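Local atomic coordinates of thymidylate synthase (Enterobacteria phage T4, PDB entry 1TIS), a protein that catalyses the reductive methylation of dUMP to dTMP with 5,10-methylenetetrahydrofolate, releasing dihydrofolate, in the pathway to dTTP. Residues E124-I129 with A199-L204; R136-S141 with F162-G167; L171-R176 with G207-S212. One frame throughout, in Å; residues are numbered along the deposited sequence.

Interaction 1 of 3, residues E124-I129 with A199-L204; sequences EVIDRI and AKMCNL
This is a buried helix-to-helix packing contact between Ile126 and Ile129 of helix 121-131 and Met201 and Cys202 at the C-terminal end of helix 184-202, with Leu204 just beyond it. It is apolar throughout, and no hydrogen bond crosses it. Ile126 and Met201 meet at about a right angle. The Met201 chain bends at its last torsion (chi3 88°), which brings the thioether back across the isoleucine. Ile126 CG2 then lies 3.5 Å from Met201 CE. The other branch is used as well, with Ile126 CD1 3.5 Å from Met201 SD. Ile129 lies one turn after Ile126, and Cys202 SG sits against its branch point, 3.6 Å from Ile129 CB. Ile126 CG2 also reaches Cys202 SG, at 4.0 Å, so the thiol sits between two isoleucines one turn apart. Helix 184-202 is the connecting helix of a beta-alpha-beta unit in the thymidylate synthase fold, and the contact falls where it gives way to strand 205-219. Asn203 leaves the helix with positive phi. The backbone still closes the turn, Leu204 N bonding to Ala199 O at 2.8 Å. Leu204 then points back at helix 121-131, and its CD1 approaches Ile129 CG2 at 4.1 Å. Thr254 of helix 254-262 touches both Ile126 and Met201. Phe162 and Val164 of strand 157-164 pack against Ile129.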
loop_
_atom_site.group_PDB
_atom_site.type_symbol
_atom_site.label_atom_id
_atom_site.label_comp_id
_atom_site.label_asym_id
_atom_site.label_seq_id
_atom_site.Cartn_x
_atom_site.Cartn_y
_atom_site.Cartn_z
ATOM N N GLU A 124 1.273 4.121 19.335
ATOM C CA GLU A 124 -0.127 3.837 19.463
ATOM C C GLU A 124 -0.691 2.693 18.610
ATOM O O GLU A 124 -1.804 2.176 18.816
ATOM C CB GLU A 124 -0.819 5.145 19.246
ATOM C CG GLU A 124 -0.998 5.483 17.798
ATOM C CD GLU A 124 -2.444 5.847 17.582
ATOM O OE1 GLU A 124 -3.290 4.941 17.581
ATOM O OE2 GLU A 124 -2.709 7.044 17.456
ATOM N N VAL A 125 0.079 2.180 17.661
ATOM C CA VAL A 125 -0.390 1.076 16.842
ATOM C C VAL A 125 -0.111 -0.175 17.636
ATOM O O VAL A 125 -0.707 -1.205 17.358
ATOM C CB VAL A 125 0.353 1.004 15.450
ATOM C CG1 VAL A 125 1.727 0.240 15.389
ATOM C CG2 VAL A 125 -0.687 0.338 14.553
ATOM N N ILE A 126 0.793 -0.165 18.606
ATOM C CA ILE A 126 0.998 -1.355 19.360
ATOM C C ILE A 126 -0.098 -1.402 20.385
ATOM O O ILE A 126 -0.470 -2.492 20.773
ATOM C CB ILE A 126 2.408 -1.307 19.914
ATOM C CG1 ILE A 126 3.327 -1.485 18.669
ATOM C CG2 ILE A 126 2.621 -2.347 21.003
ATOM C CD1 ILE A 126 4.861 -1.483 18.759
ATOM N N ASP A 127 -0.733 -0.304 20.801
ATOM C CA ASP A 127 -1.919 -0.380 21.635
ATOM C C ASP A 127 -3.086 -0.974 20.842
ATOM O O ASP A 127 -3.575 -1.983 21.347
ATOM C CB ASP A 127 -2.308 0.997 22.157
ATOM C CG ASP A 127 -1.307 1.620 23.139
ATOM O OD1 ASP A 127 -0.514 0.894 23.736
ATOM O OD2 ASP A 127 -1.329 2.844 23.318
ATOM N N ARG A 128 -3.579 -0.541 19.648
ATOM C CA ARG A 128 -4.690 -1.211 18.943
ATOM C C ARG A 128 -4.543 -2.720 18.927
ATOM O O ARG A 128 -5.514 -3.385 19.283
ATOM C CB ARG A 128 -4.836 -0.812 17.477
ATOM C CG ARG A 128 -5.031 0.691 17.316
ATOM C CD ARG A 128 -5.904 1.122 16.108
ATOM N NE ARG A 128 -7.353 1.075 16.354
ATOM C CZ ARG A 128 -8.158 2.120 16.127
ATOM N NH1 ARG A 128 -7.711 3.258 15.601
ATOM N NH2 ARG A 128 -9.448 2.029 16.422
ATOM N N ILE A 129 -3.342 -3.264 18.674
ATOM C CA ILE A 129 -3.076 -4.702 18.706
ATOM C C ILE A 129 -3.290 -5.229 20.109
ATOM O O ILE A 129 -3.848 -6.308 20.307
ATOM C CB ILE A 129 -1.633 -5.119 18.404
ATOM C CG1 ILE A 129 -0.893 -4.224 17.391
ATOM C CG2 ILE A 129 -1.765 -6.578 17.977
ATOM C CD1 ILE A 129 -1.149 -4.333 15.880
ATOM N N ALA A 199 5.292 -8.805 18.040
ATOM C CA ALA A 199 4.683 -9.994 18.582
ATOM C C ALA A 199 5.246 -10.184 19.957
ATOM O O ALA A 199 4.446 -10.629 20.766
ATOM C CB ALA A 199 5.040 -11.210 17.886
ATOM N N LYS A 200 6.493 -9.829 20.346
ATOM C CA LYS A 200 6.907 -10.029 21.735
ATOM C C LYS A 200 6.276 -9.014 22.714
ATOM O O LYS A 200 6.078 -9.277 23.913
ATOM C CB LYS A 200 8.439 -9.995 21.813
ATOM C CG LYS A 200 8.969 -10.311 23.216
ATOM C CD LYS A 200 8.738 -11.804 23.463
ATOM C CE LYS A 200 8.354 -12.263 24.887
ATOM N NZ LYS A 200 8.112 -13.709 24.871
ATOM N N MET A 201 5.887 -7.837 22.237
ATOM C CA MET A 201 5.233 -6.833 23.087
ATOM C C MET A 201 3.808 -7.262 23.244
ATOM O O MET A 201 3.339 -7.381 24.366
ATOM C CB MET A 201 5.205 -5.435 22.466
ATOM C CG MET A 201 6.536 -4.709 22.431
ATOM S SD MET A 201 6.439 -3.338 21.276
ATOM C CE MET A 201 5.833 -2.006 22.260
ATOM N N CYS A 202 3.141 -7.581 22.126
ATOM C CA CYS A 202 1.745 -7.988 22.160
ATOM C C CYS A 202 1.520 -9.435 22.648
ATOM O O CYS A 202 0.393 -9.869 22.907
ATOM C CB CYS A 202 1.188 -7.735 20.733
ATOM S SG CYS A 202 1.321 -6.012 20.210
ATOM N N ASN A 203 2.632 -10.160 22.805
ATOM C CA ASN A 203 2.682 -11.557 23.162
ATOM C C ASN A 203 1.768 -12.398 22.253
ATOM O O ASN A 203 0.816 -13.140 22.561
ATOM C CB ASN A 203 2.323 -11.709 24.650
ATOM C CG ASN A 203 2.714 -13.080 25.226
ATOM O OD1 ASN A 203 1.933 -13.666 25.977
ATOM N ND2 ASN A 203 3.890 -13.679 24.976
ATOM N N LEU A 204 2.138 -12.260 21.006
ATOM C CA LEU A 204 1.474 -12.990 19.991
ATOM C C LEU A 204 2.601 -13.768 19.335
ATOM O O LEU A 204 3.799 -13.505 19.500
ATOM C CB LEU A 204 0.779 -11.992 19.054
ATOM C CG LEU A 204 -0.258 -10.945 19.548
ATOM C CD1 LEU A 204 -1.198 -10.569 18.433
ATOM C CD2 LEU A 204 -1.194 -11.519 20.560
#

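Interaction 2 of 3, residues R136-S141 with F162-G167; sequences RRQIVS and FNVRNG. With PO4 (phosphate ion), chain B.
The side-chain amide of Gln138 and the ring of Phe162 stand nearly perpendicular, their planes 81° apart. The two side chains meet through their aliphatic parts, with Gln138 CG 4.1 Å from Phe162 CB. The Arg136 guanidinium and the Asn163 amide are closer to parallel, at 30°. They approach obliquely, with no hydrogen bond between them. At the edge of the Arg137 guanidinium, near its plane, is a phosphate ion. Arg137 NH2 donates to its O4 at 2.7 Å. The ion is also bound by Arg176 of the second subunit, and this is consistent with the dUMP-binding role assigned to these arginines by similarity.

One direct hydrogen bond joins the two segments, Phe162 N to Gln138 O at 3.2 Å. It is bent, and the donor lies above the carbonyl plane. CG of Gln138 sits between the backbone N and the carbonyl carbon (chi1 43°), and the chain runs extended from there. This carries NE2 to Val164 CG2, 3.4 Å away. A water accepts from Val164 N at 3.0 Å and, more weakly, from Gln138 NE2. The amide NE2 also has a weak bond to Pro133 O. The loop 136-141 thus runs beside the end of strand 157-164. Helix 121-131 packs on both through Ile129, and strand 168-179 borders Phe162 through Leu169 and Leu171.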
loop_
_atom_site.group_PDB
_atom_site.type_symbol
_atom_site.label_atom_id
_atom_site.label_comp_id
_atom_site.label_asym_id
_atom_site.label_seq_id
_atom_site.Cartn_x
_atom_site.Cartn_y
_atom_site.Cartn_z
ATOM N N ARG A 136 -9.153 -3.315 11.995
ATOM C CA ARG A 136 -8.483 -3.270 10.683
ATOM C C ARG A 136 -7.617 -2.011 10.446
ATOM O O ARG A 136 -6.644 -2.054 9.703
ATOM C CB ARG A 136 -9.537 -3.405 9.554
ATOM C CG ARG A 136 -10.398 -4.677 9.638
ATOM C CD ARG A 136 -9.638 -6.028 9.836
ATOM N NE ARG A 136 -10.463 -7.083 10.458
ATOM C CZ ARG A 136 -9.994 -8.270 10.904
ATOM N NH1 ARG A 136 -8.706 -8.628 10.810
ATOM N NH2 ARG A 136 -10.851 -9.139 11.447
ATOM N N ARG A 137 -7.860 -0.881 11.116
ATOM C CA ARG A 137 -7.118 0.363 10.968
ATOM C C ARG A 137 -5.718 0.304 11.595
ATOM O O ARG A 137 -5.280 1.324 12.147
ATOM C CB ARG A 137 -7.990 1.485 11.615
ATOM C CG ARG A 137 -9.354 1.611 10.965
ATOM C CD ARG A 137 -10.567 2.076 11.786
ATOM N NE ARG A 137 -11.764 1.959 10.924
ATOM C CZ ARG A 137 -13.045 2.255 11.237
ATOM N NH1 ARG A 137 -13.430 2.731 12.434
ATOM N NH2 ARG A 137 -13.967 2.092 10.286
ATOM N N GLN A 138 -4.894 -0.747 11.590
ATOM C CA GLN A 138 -3.662 -0.686 12.394
ATOM C C GLN A 138 -2.444 -0.682 11.511
ATOM O O GLN A 138 -1.632 -1.609 11.451
ATOM C CB GLN A 138 -3.676 -1.867 13.408
ATOM C CG GLN A 138 -4.112 -3.292 13.018
ATOM C CD GLN A 138 -4.328 -4.252 14.200
ATOM O OE1 GLN A 138 -4.144 -3.869 15.359
ATOM N NE2 GLN A 138 -4.742 -5.509 14.044
ATOM N N ILE A 139 -2.411 0.509 10.909
ATOM C CA ILE A 139 -1.589 0.923 9.749
ATOM C C ILE A 139 -0.469 1.937 10.044
ATOM O O ILE A 139 -0.795 2.803 10.863
ATOM C CB ILE A 139 -2.553 1.538 8.692
ATOM C CG1 ILE A 139 -3.688 0.598 8.421
ATOM C CG2 ILE A 139 -1.825 1.827 7.405
ATOM C CD1 ILE A 139 -4.533 1.067 7.244
ATOM N N VAL A 140 0.788 1.981 9.554
ATOM C CA VAL A 140 1.589 3.176 9.805
ATOM C C VAL A 140 2.211 3.633 8.490
ATOM O O VAL A 140 3.032 3.019 7.832
ATOM C CB VAL A 140 2.715 3.003 10.971
ATOM C CG1 VAL A 140 2.382 1.810 11.809
ATOM C CG2 VAL A 140 4.131 2.876 10.473
ATOM N N SER A 141 1.671 4.725 8.002
ATOM C CA SER A 141 2.070 5.337 6.763
ATOM C C SER A 141 3.326 6.098 7.070
ATOM O O SER A 141 3.415 6.690 8.154
ATOM C CB SER A 141 0.981 6.282 6.317
ATOM O OG SER A 141 1.320 7.060 5.174
ATOM N N PHE A 162 -1.132 -4.381 9.869
ATOM C CA PHE A 162 -0.946 -5.546 10.719
ATOM C C PHE A 162 -2.300 -6.212 10.781
ATOM O O PHE A 162 -3.320 -5.523 10.784
ATOM C CB PHE A 162 -0.635 -5.271 12.163
ATOM C CG PHE A 162 0.739 -4.759 12.522
ATOM C CD1 PHE A 162 1.846 -5.606 12.487
ATOM C CD2 PHE A 162 0.862 -3.456 12.934
ATOM C CE1 PHE A 162 3.103 -5.148 12.867
ATOM C CE2 PHE A 162 2.124 -3.021 13.307
ATOM C CZ PHE A 162 3.243 -3.850 13.281
ATOM N N ASN A 163 -2.329 -7.534 10.930
ATOM C CA ASN A 163 -3.563 -8.324 11.018
ATOM C C ASN A 163 -3.338 -9.261 12.186
ATOM O O ASN A 163 -2.213 -9.753 12.353
ATOM C CB ASN A 163 -3.770 -9.179 9.790
ATOM C CG ASN A 163 -5.193 -9.226 9.281
ATOM O OD1 ASN A 163 -5.676 -8.286 8.656
ATOM N ND2 ASN A 163 -5.905 -10.330 9.427
ATOM N N VAL A 164 -4.321 -9.507 13.034
ATOM C CA VAL A 164 -4.180 -10.448 14.148
ATOM C C VAL A 164 -5.002 -11.725 13.833
ATOM O O VAL A 164 -6.224 -11.614 13.634
ATOM C CB VAL A 164 -4.672 -9.724 15.429
ATOM C CG1 VAL A 164 -4.437 -10.628 16.620
ATOM C CG2 VAL A 164 -3.946 -8.397 15.613
ATOM N N ARG A 165 -4.335 -12.906 13.667
ATOM C CA ARG A 165 -4.982 -14.198 13.366
ATOM C C ARG A 165 -5.777 -14.743 14.554
ATOM O O ARG A 165 -6.808 -14.178 14.914
ATOM C CB ARG A 165 -3.928 -15.220 12.938
ATOM C CG ARG A 165 -3.698 -15.000 11.459
ATOM C CD ARG A 165 -3.234 -16.199 10.637
ATOM N NE ARG A 165 -2.044 -16.848 11.178
ATOM C CZ ARG A 165 -1.334 -17.763 10.501
ATOM N NH1 ARG A 165 -1.697 -18.124 9.275
ATOM N NH2 ARG A 165 -0.246 -18.334 11.043
ATOM N N ASN A 166 -5.494 -15.885 15.163
ATOM C CA ASN A 166 -6.080 -16.123 16.465
ATOM C C ASN A 166 -4.768 -16.598 17.010
ATOM O O ASN A 166 -4.401 -17.772 16.908
ATOM C CB ASN A 166 -7.120 -17.272 16.552
ATOM C CG ASN A 166 -8.292 -17.106 17.542
ATOM O OD1 ASN A 166 -9.282 -17.836 17.443
ATOM N ND2 ASN A 166 -8.373 -16.186 18.504
ATOM N N GLY A 167 -4.005 -15.566 17.400
ATOM C CA GLY A 167 -2.730 -15.831 18.034
ATOM C C GLY A 167 -1.516 -15.570 17.170
ATOM O O GLY A 167 -0.382 -15.838 17.567
HETATM P P PO4 B . -13.355 -0.859 8.863
HETATM O O1 PO4 B . -14.522 -0.847 9.972
HETATM O O2 PO4 B . -13.596 -2.071 8.034
HETATM O O3 PO4 B . -12.119 -0.917 9.688
HETATM O O4 PO4 B . -13.630 0.416 8.182
HETATM O O HOH W 1 -6.416 -7.428 12.957
#

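Interaction 3 of 3, residues L171-R176 with G207-S212; sequences LQWYQR and GDLIFS. With PO4 (phosphate ion), chain C.
Trp173 lays one face of its indole over Phe211, whose CD1 is 3.4 Å from Trp173 CZ3. The overlap is neither a parallel stack nor a T-shape, since the planes are 45° apart. The ring centroids are 4.5 Å from each other. Phe211 CB also sits over the five-membered ring in a CH-pi contact. At the edge of the phenyl ring is Gln175 CB, 3.8 Å from Phe211 CE1.

Both aromatics leave the same face of the sheet, which Leu171 and Leu209 share. Helix 184-202 packs on that face, and Tyr191 stacks on Trp173. Strands 168-179 and 205-219, joined by this helix, form a beta-alpha-beta unit. Within it the two segments run parallel, 18° apart in direction. Their backbones are bonded in the alternating parallel pattern. Ile210 N to Leu171 O is nearly straight, and Ser212 N bonds to Trp173 O at 2.8 Å. Gln175 N to Ser212 O continues the ladder, while the bonds of Leu171 N and Trp173 N are weak.

Gln172, Tyr174, Ile210 and Ser212 occupy the other face, which meets the second subunit. CG of Gln172 is anti to the backbone N (chi1 167°) and the chain is extended, which brings OE1 beside Ile210 CG2 at 3.6 Å. Gln172 NE2 donates to Gly213 O of the second subunit, and OE1 has a weak bond to Lys33. Ser212 CB packs at 3.8 Å from Tyr174 CD2.

Gln175 NE2 hydrogen-bonds to Asn187 OD1, and the Gln175 side chain lies beside Cys156, the nucleophile by similarity. Arg176 NH2 donates a hydrogen bond to O4 of a phosphate ion that Arg137 of the second subunit also holds. The strand pair thus links the helix-covered core to the dimer interface and carries Arg176 to an anion site shared by both subunits, consistent with its role in dUMP binding.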
loop_
_atom_site.group_PDB
_atom_site.type_symbol
_atom_site.label_atom_id
_atom_site.label_comp_id
_atom_site.label_asym_id
_atom_site.label_seq_id
_atom_site.Cartn_x
_atom_site.Cartn_y
_atom_site.Cartn_z
ATOM N N LEU A 171 2.289 -8.894 9.185
ATOM C CA LEU A 171 2.588 -7.545 8.761
ATOM C C LEU A 171 2.652 -7.535 7.256
ATOM O O LEU A 171 3.093 -8.514 6.658
ATOM C CB LEU A 171 3.947 -7.043 9.279
ATOM C CG LEU A 171 4.310 -5.560 8.969
ATOM C CD1 LEU A 171 5.216 -5.079 10.067
ATOM C CD2 LEU A 171 5.001 -5.378 7.629
ATOM N N GLN A 172 2.295 -6.446 6.589
ATOM C CA GLN A 172 2.425 -6.338 5.136
ATOM C C GLN A 172 2.918 -4.949 4.709
ATOM O O GLN A 172 2.278 -3.946 4.982
ATOM C CB GLN A 172 1.064 -6.647 4.484
ATOM C CG GLN A 172 1.068 -6.248 3.038
ATOM C CD GLN A 172 -0.195 -6.628 2.355
ATOM O OE1 GLN A 172 -0.097 -7.306 1.348
ATOM N NE2 GLN A 172 -1.389 -6.309 2.810
ATOM N N TRP A 173 4.001 -4.838 3.996
ATOM C CA TRP A 173 4.516 -3.553 3.576
ATOM C C TRP A 173 4.191 -3.313 2.135
ATOM O O TRP A 173 3.910 -4.254 1.360
ATOM C CB TRP A 173 6.063 -3.422 3.743
ATOM C CG TRP A 173 6.914 -4.679 3.664
ATOM C CD1 TRP A 173 6.656 -5.873 4.327
ATOM C CD2 TRP A 173 8.000 -4.787 2.881
ATOM N NE1 TRP A 173 7.565 -6.740 3.942
ATOM C CE2 TRP A 173 8.379 -6.122 3.080
ATOM C CE3 TRP A 173 8.654 -3.924 2.057
ATOM C CZ2 TRP A 173 9.456 -6.666 2.439
ATOM C CZ3 TRP A 173 9.738 -4.467 1.409
ATOM C CH2 TRP A 173 10.127 -5.806 1.593
ATOM N N TYR A 174 4.179 -2.038 1.793
ATOM C CA TYR A 174 4.095 -1.703 0.374
ATOM C C TYR A 174 5.403 -0.961 0.077
ATOM O O TYR A 174 5.843 -0.125 0.875
ATOM C CB TYR A 174 2.886 -0.839 0.130
ATOM C CG TYR A 174 2.671 -0.523 -1.321
ATOM C CD1 TYR A 174 3.482 0.407 -1.961
ATOM C CD2 TYR A 174 1.649 -1.168 -1.971
ATOM C CE1 TYR A 174 3.267 0.699 -3.288
ATOM C CE2 TYR A 174 1.422 -0.869 -3.295
ATOM C CZ TYR A 174 2.232 0.054 -3.922
ATOM O OH TYR A 174 1.975 0.357 -5.218
ATOM N N GLN A 175 6.094 -1.297 -0.998
ATOM C CA GLN A 175 7.354 -0.639 -1.323
ATOM C C GLN A 175 7.195 -0.090 -2.725
ATOM O O GLN A 175 6.739 -0.785 -3.641
ATOM C CB GLN A 175 8.486 -1.632 -1.281
ATOM C CG GLN A 175 9.820 -1.048 -1.644
ATOM C CD GLN A 175 10.819 -1.198 -0.523
ATOM O OE1 GLN A 175 11.183 -0.225 0.141
ATOM N NE2 GLN A 175 11.287 -2.380 -0.183
ATOM N N ARG A 176 7.547 1.173 -2.877
ATOM C CA ARG A 176 7.438 1.905 -4.115
ATOM C C ARG A 176 8.332 1.376 -5.222
ATOM O O ARG A 176 7.853 1.168 -6.348
ATOM C CB ARG A 176 7.788 3.348 -3.863
ATOM C CG ARG A 176 7.322 4.251 -4.965
ATOM C CD ARG A 176 7.884 5.609 -4.723
ATOM N NE ARG A 176 9.329 5.687 -4.731
ATOM C CZ ARG A 176 9.932 6.200 -3.669
ATOM N NH1 ARG A 176 9.226 6.626 -2.615
ATOM N NH2 ARG A 176 11.248 6.302 -3.654
ATOM N N GLY A 207 3.409 -14.351 12.882
ATOM C CA GLY A 207 2.681 -15.098 11.887
ATOM C C GLY A 207 3.231 -14.953 10.518
ATOM O O GLY A 207 4.347 -15.373 10.277
ATOM N N ASP A 208 2.511 -14.372 9.598
ATOM C CA ASP A 208 2.970 -14.391 8.228
ATOM C C ASP A 208 3.491 -13.034 7.843
ATOM O O ASP A 208 3.049 -12.039 8.443
ATOM C CB ASP A 208 1.840 -14.742 7.290
ATOM C CG ASP A 208 1.231 -16.135 7.425
ATOM O OD1 ASP A 208 1.409 -16.823 8.443
ATOM O OD2 ASP A 208 0.551 -16.522 6.479
ATOM N N LEU A 209 4.363 -12.974 6.824
ATOM C CA LEU A 209 4.955 -11.730 6.361
ATOM C C LEU A 209 4.579 -11.579 4.910
ATOM O O LEU A 209 4.955 -12.472 4.168
ATOM C CB LEU A 209 6.464 -11.789 6.518
ATOM C CG LEU A 209 7.257 -10.539 6.271
ATOM C CD1 LEU A 209 6.959 -9.461 7.304
ATOM C CD2 LEU A 209 8.729 -10.927 6.307
ATOM N N ILE A 210 3.882 -10.532 4.448
ATOM C CA ILE A 210 3.439 -10.372 3.061
ATOM C C ILE A 210 4.041 -9.113 2.520
ATOM O O ILE A 210 4.158 -8.152 3.256
ATOM C CB ILE A 210 1.931 -10.239 2.983
ATOM C CG1 ILE A 210 1.222 -11.253 3.838
ATOM C CG2 ILE A 210 1.505 -10.505 1.571
ATOM C CD1 ILE A 210 -0.258 -10.840 3.900
ATOM N N PHE A 211 4.372 -8.999 1.256
ATOM C CA PHE A 211 5.059 -7.819 0.735
ATOM C C PHE A 211 4.380 -7.394 -0.545
ATOM O O PHE A 211 4.293 -8.263 -1.430
ATOM C CB PHE A 211 6.545 -8.148 0.448
ATOM C CG PHE A 211 7.210 -7.401 -0.705
ATOM C CD1 PHE A 211 7.565 -6.076 -0.590
ATOM C CD2 PHE A 211 7.450 -8.064 -1.886
ATOM C CE1 PHE A 211 8.153 -5.416 -1.652
ATOM C CE2 PHE A 211 8.034 -7.406 -2.947
ATOM C CZ PHE A 211 8.391 -6.077 -2.833
ATOM N N SER A 212 3.996 -6.112 -0.666
ATOM C CA SER A 212 3.361 -5.673 -1.887
ATOM C C SER A 212 4.360 -4.831 -2.649
ATOM O O SER A 212 5.035 -3.958 -2.086
ATOM C CB SER A 212 2.134 -4.899 -1.530
ATOM O OG SER A 212 1.257 -5.659 -0.703
HETATM P P PO4 C . 13.422 6.036 -6.407
HETATM O O1 PO4 C . 14.601 6.877 -7.111
HETATM O O2 PO4 C . 13.629 4.623 -6.824
HETATM O O3 PO4 C . 12.194 6.665 -6.961
HETATM O O4 PO4 C . 13.718 6.309 -4.991
#

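Overall arrangement
All three contacts are buried. Interaction 3 lies deepest: its centre is about 10 Å from the chain's centre, against about 18 and 17 Å for the centres of interactions 1 and 2. Interactions 1 and 2 touch, since helix 121-131 packs on the loop and on strand 157-164. Interactions 2 and 3 share a sheet, where strands 157-164 and 168-179 are neighbours. Interactions 1 and 3 adjoin in sequence around the end of helix 184-202. The chemistry of the three differs: interaction 1 is purely apolar, interaction 2 mixes one backbone bond with a water bridge, and interaction 3 combines a parallel backbone ladder with aromatic packing. Interactions 2 and 3 both face the second subunit and supply phosphate-binding arginines.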